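Local coordinates for protein terminase large subunit (Thermus phage G20c, PDB 5M1P) that acts as the ATP-driven motor that moves viral DNA into empty capsids and as the endonuclease that cuts the genome to start and end packaging, at residues D42-S53 with H175-A185. Sequence-based numbering, arbitrary orientation.
Sequences DFGKNQDYSVFS and HDDIVMSLALA. With CA (calcium ion), chain C.
Tyr49 turns the CE1 edge of its ring to one face of the His175 imidazole in an edge-to-face pair, planes 62° apart; Asp177 OD1 lies at the edge of the Tyr49 ring, near its plane, and Arg67 adds a cation-pi contact. The Asp177 carboxylate divides its oxygens: OD2 binds calcium at 2.4 Å, while OD1 accepts a hydrogen bond from a water that also takes the Tyr49 N-H; the two together fix the group's rotation. Asp42 meets it nearly at right angles, carboxylate planes 73° apart. With CG swung away from the backbone N (chi1 180°), Asp42 brings OD1 to within 2.3 Å of the metal, and a second water ties its OD2 to Asp176. Asp48 OD2, the carbonyls of Phe43 and Tyr49, and a third water complete six ligands, and the ion probably eases the repulsion among three carboxylates, held as close as 3.3 Å between Asp42 OD1 and Asp177 OD2. Deeper in, Val51 CG2 packs on Asp177 CB at 3.6 Å, and Ser53 OG donates to Ser181 OG over 2.7 Å; the buried Ser181 hydroxyl also hydrogen-bonds to Gly40 O. The strand carrying Val51 and Ser53 and helix 177-185 run in roughly the same direction, joining sheet to helix next to the acidic metal centre of an RNase H-like, RuvC-type nuclease, where Asp42 and Asp177 probably hold catalytic magnesium.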
# COMPACT_ATOMS: atom_id res chain seq x y z
N ASP A 42 3.73 3.21 -2.09
CA ASP A 42 4.23 2.64 -3.32
C ASP A 42 4.21 3.81 -4.31
O ASP A 42 3.13 4.32 -4.64
CB ASP A 42 3.30 1.50 -3.78
CG ASP A 42 3.74 0.85 -5.08
OD1 ASP A 42 3.44 1.40 -6.15
OD2 ASP A 42 4.35 -0.23 -5.03
N PHE A 43 5.38 4.27 -4.73
CA PHE A 43 5.46 5.45 -5.58
C PHE A 43 5.08 5.16 -7.02
O PHE A 43 5.06 4.00 -7.44
CB PHE A 43 6.85 6.09 -5.48
CG PHE A 43 7.08 6.72 -4.16
CD1 PHE A 43 6.60 7.99 -3.89
CD2 PHE A 43 7.70 6.01 -3.14
CE1 PHE A 43 6.79 8.57 -2.65
CE2 PHE A 43 7.89 6.59 -1.89
CZ PHE A 43 7.43 7.86 -1.66
N GLY A 44 4.73 6.22 -7.73
CA GLY A 44 4.50 6.20 -9.17
C GLY A 44 5.85 6.49 -9.79
O GLY A 44 6.21 7.64 -10.02
N LYS A 45 6.63 5.43 -10.00
CA LYS A 45 8.01 5.56 -10.46
C LYS A 45 8.06 6.15 -11.87
O LYS A 45 8.82 7.08 -12.11
CB LYS A 45 8.73 4.21 -10.42
N ASN A 46 7.24 5.63 -12.78
CA ASN A 46 7.09 6.20 -14.12
C ASN A 46 5.59 6.34 -14.46
O ASN A 46 4.94 7.23 -13.91
CB ASN A 46 7.89 5.40 -15.15
CG ASN A 46 7.84 6.02 -16.54
OD1 ASN A 46 8.07 7.22 -16.70
ND2 ASN A 46 7.50 5.21 -17.54
N GLN A 47 5.03 5.49 -15.33
CA GLN A 47 3.60 5.58 -15.70
C GLN A 47 2.73 4.73 -14.79
O GLN A 47 1.49 4.77 -14.88
CB GLN A 47 3.39 5.13 -17.15
N ASP A 48 3.36 3.94 -13.92
CA ASP A 48 2.66 3.16 -12.92
C ASP A 48 1.97 4.04 -11.88
O ASP A 48 2.29 5.22 -11.73
CB ASP A 48 3.61 2.18 -12.22
CG ASP A 48 4.78 2.86 -11.55
OD1 ASP A 48 5.67 3.34 -12.27
OD2 ASP A 48 4.82 2.90 -10.30
N TYR A 49 1.03 3.45 -11.17
CA TYR A 49 0.30 4.16 -10.13
C TYR A 49 1.15 4.38 -8.88
O TYR A 49 2.03 3.57 -8.54
CB TYR A 49 -0.98 3.41 -9.73
CG TYR A 49 -2.01 3.32 -10.84
CD1 TYR A 49 -1.98 2.27 -11.75
CD2 TYR A 49 -3.00 4.29 -10.99
CE1 TYR A 49 -2.90 2.19 -12.78
CE2 TYR A 49 -3.92 4.21 -12.03
CZ TYR A 49 -3.86 3.17 -12.92
OH TYR A 49 -4.78 3.07 -13.95
N SER A 50 0.86 5.48 -8.21
CA SER A 50 1.28 5.71 -6.84
C SER A 50 0.08 5.41 -5.96
O SER A 50 -1.02 5.80 -6.30
CB SER A 50 1.69 7.16 -6.63
OG SER A 50 0.69 8.08 -7.06
N VAL A 51 0.32 4.69 -4.86
CA VAL A 51 -0.73 4.37 -3.91
C VAL A 51 -0.24 4.59 -2.50
O VAL A 51 0.78 4.02 -2.07
CB VAL A 51 -1.21 2.92 -4.06
CG1 VAL A 51 -2.39 2.66 -3.13
CG2 VAL A 51 -1.59 2.64 -5.49
N PHE A 52 -1.00 5.39 -1.75
CA PHE A 52 -0.69 5.72 -0.37
C PHE A 52 -1.85 5.22 0.48
O PHE A 52 -2.97 5.67 0.29
CB PHE A 52 -0.51 7.23 -0.18
CG PHE A 52 0.45 7.88 -1.15
CD1 PHE A 52 1.59 7.22 -1.60
CD2 PHE A 52 0.22 9.18 -1.60
CE1 PHE A 52 2.47 7.81 -2.48
CE2 PHE A 52 1.11 9.78 -2.48
CZ PHE A 52 2.22 9.10 -2.93
N SER A 53 -1.57 4.30 1.40
CA SER A 53 -2.59 3.65 2.21
C SER A 53 -2.41 4.05 3.67
O SER A 53 -1.45 3.64 4.30
CB SER A 53 -2.50 2.14 2.06
OG SER A 53 -2.77 1.75 0.73
N HIS A 175 -1.53 -4.87 -12.50
CA HIS A 175 -0.78 -3.99 -11.63
C HIS A 175 -0.80 -4.54 -10.22
O HIS A 175 -1.69 -5.32 -9.86
CB HIS A 175 -1.41 -2.59 -11.61
CG HIS A 175 -1.82 -2.07 -12.94
ND1 HIS A 175 -0.95 -1.97 -14.01
CD2 HIS A 175 -3.01 -1.61 -13.39
CE1 HIS A 175 -1.59 -1.48 -15.05
NE2 HIS A 175 -2.84 -1.25 -14.70
N ASP A 176 0.15 -4.09 -9.39
CA ASP A 176 0.17 -4.50 -7.98
C ASP A 176 0.45 -3.35 -7.02
O ASP A 176 0.78 -3.60 -5.86
CB ASP A 176 1.17 -5.64 -7.76
CG ASP A 176 2.61 -5.22 -7.98
OD1 ASP A 176 2.87 -4.04 -8.27
OD2 ASP A 176 3.50 -6.10 -7.85
N ASP A 177 0.26 -2.10 -7.46
CA ASP A 177 0.63 -0.94 -6.63
C ASP A 177 -0.23 -0.87 -5.38
O ASP A 177 0.25 -0.46 -4.32
CB ASP A 177 0.49 0.38 -7.39
CG ASP A 177 0.98 0.29 -8.81
OD1 ASP A 177 0.16 -0.03 -9.70
OD2 ASP A 177 2.18 0.53 -9.05
N ILE A 178 -1.50 -1.24 -5.51
CA ILE A 178 -2.42 -1.23 -4.36
C ILE A 178 -2.02 -2.34 -3.39
O ILE A 178 -1.92 -2.13 -2.17
CB ILE A 178 -3.89 -1.41 -4.76
CG1 ILE A 178 -4.35 -0.28 -5.69
CG2 ILE A 178 -4.79 -1.52 -3.52
CD1 ILE A 178 -5.68 -0.54 -6.36
N VAL A 179 -1.76 -3.52 -3.93
CA VAL A 179 -1.35 -4.67 -3.11
C VAL A 179 -0.12 -4.32 -2.28
O VAL A 179 -0.08 -4.55 -1.07
CB VAL A 179 -1.06 -5.92 -3.99
CG1 VAL A 179 -0.58 -7.08 -3.14
CG2 VAL A 179 -2.32 -6.32 -4.77
N MET A 180 0.88 -3.75 -2.95
CA MET A 180 2.12 -3.43 -2.29
C MET A 180 1.97 -2.31 -1.26
O MET A 180 2.54 -2.41 -0.17
CB MET A 180 3.21 -3.11 -3.31
CG MET A 180 3.65 -4.31 -4.15
SD MET A 180 3.99 -5.81 -3.21
CE MET A 180 5.19 -5.26 -2.01
N SER A 181 1.20 -1.28 -1.59
CA SER A 181 0.93 -0.20 -0.63
C SER A 181 0.25 -0.73 0.63
O SER A 181 0.65 -0.39 1.74
CB SER A 181 0.08 0.88 -1.30
OG SER A 181 -0.30 1.87 -0.37
N LEU A 182 -0.74 -1.59 0.45
CA LEU A 182 -1.41 -2.22 1.59
C LEU A 182 -0.45 -3.08 2.41
O LEU A 182 -0.47 -3.04 3.63
CB LEU A 182 -2.60 -3.06 1.13
CG LEU A 182 -3.79 -2.29 0.57
CD1 LEU A 182 -4.75 -3.28 -0.06
CD2 LEU A 182 -4.50 -1.43 1.62
N ALA A 183 0.41 -3.84 1.73
CA ALA A 183 1.37 -4.69 2.43
C ALA A 183 2.39 -3.85 3.22
O ALA A 183 2.74 -4.20 4.35
CB ALA A 183 2.09 -5.59 1.44
N LEU A 184 2.83 -2.74 2.64
CA LEU A 184 3.73 -1.81 3.33
C LEU A 184 3.08 -1.25 4.59
O LEU A 184 3.72 -1.22 5.64
CB LEU A 184 4.15 -0.68 2.40
CG LEU A 184 5.14 -1.11 1.30
CD1 LEU A 184 5.14 -0.10 0.18
CD2 LEU A 184 6.55 -1.32 1.85
N ALA A 185 1.81 -0.86 4.50
CA ALA A 185 1.08 -0.37 5.68
C ALA A 185 0.97 -1.43 6.75
O ALA A 185 1.35 -1.21 7.91
CB ALA A 185 -0.29 0.13 5.28
CA CA C . 3.81 2.14 -8.29
O HOH W 1 4.60 -1.86 -7.28
O HOH W 2 0.89 0.50 -12.20
O HOH W 3 5.33 0.40 -8.59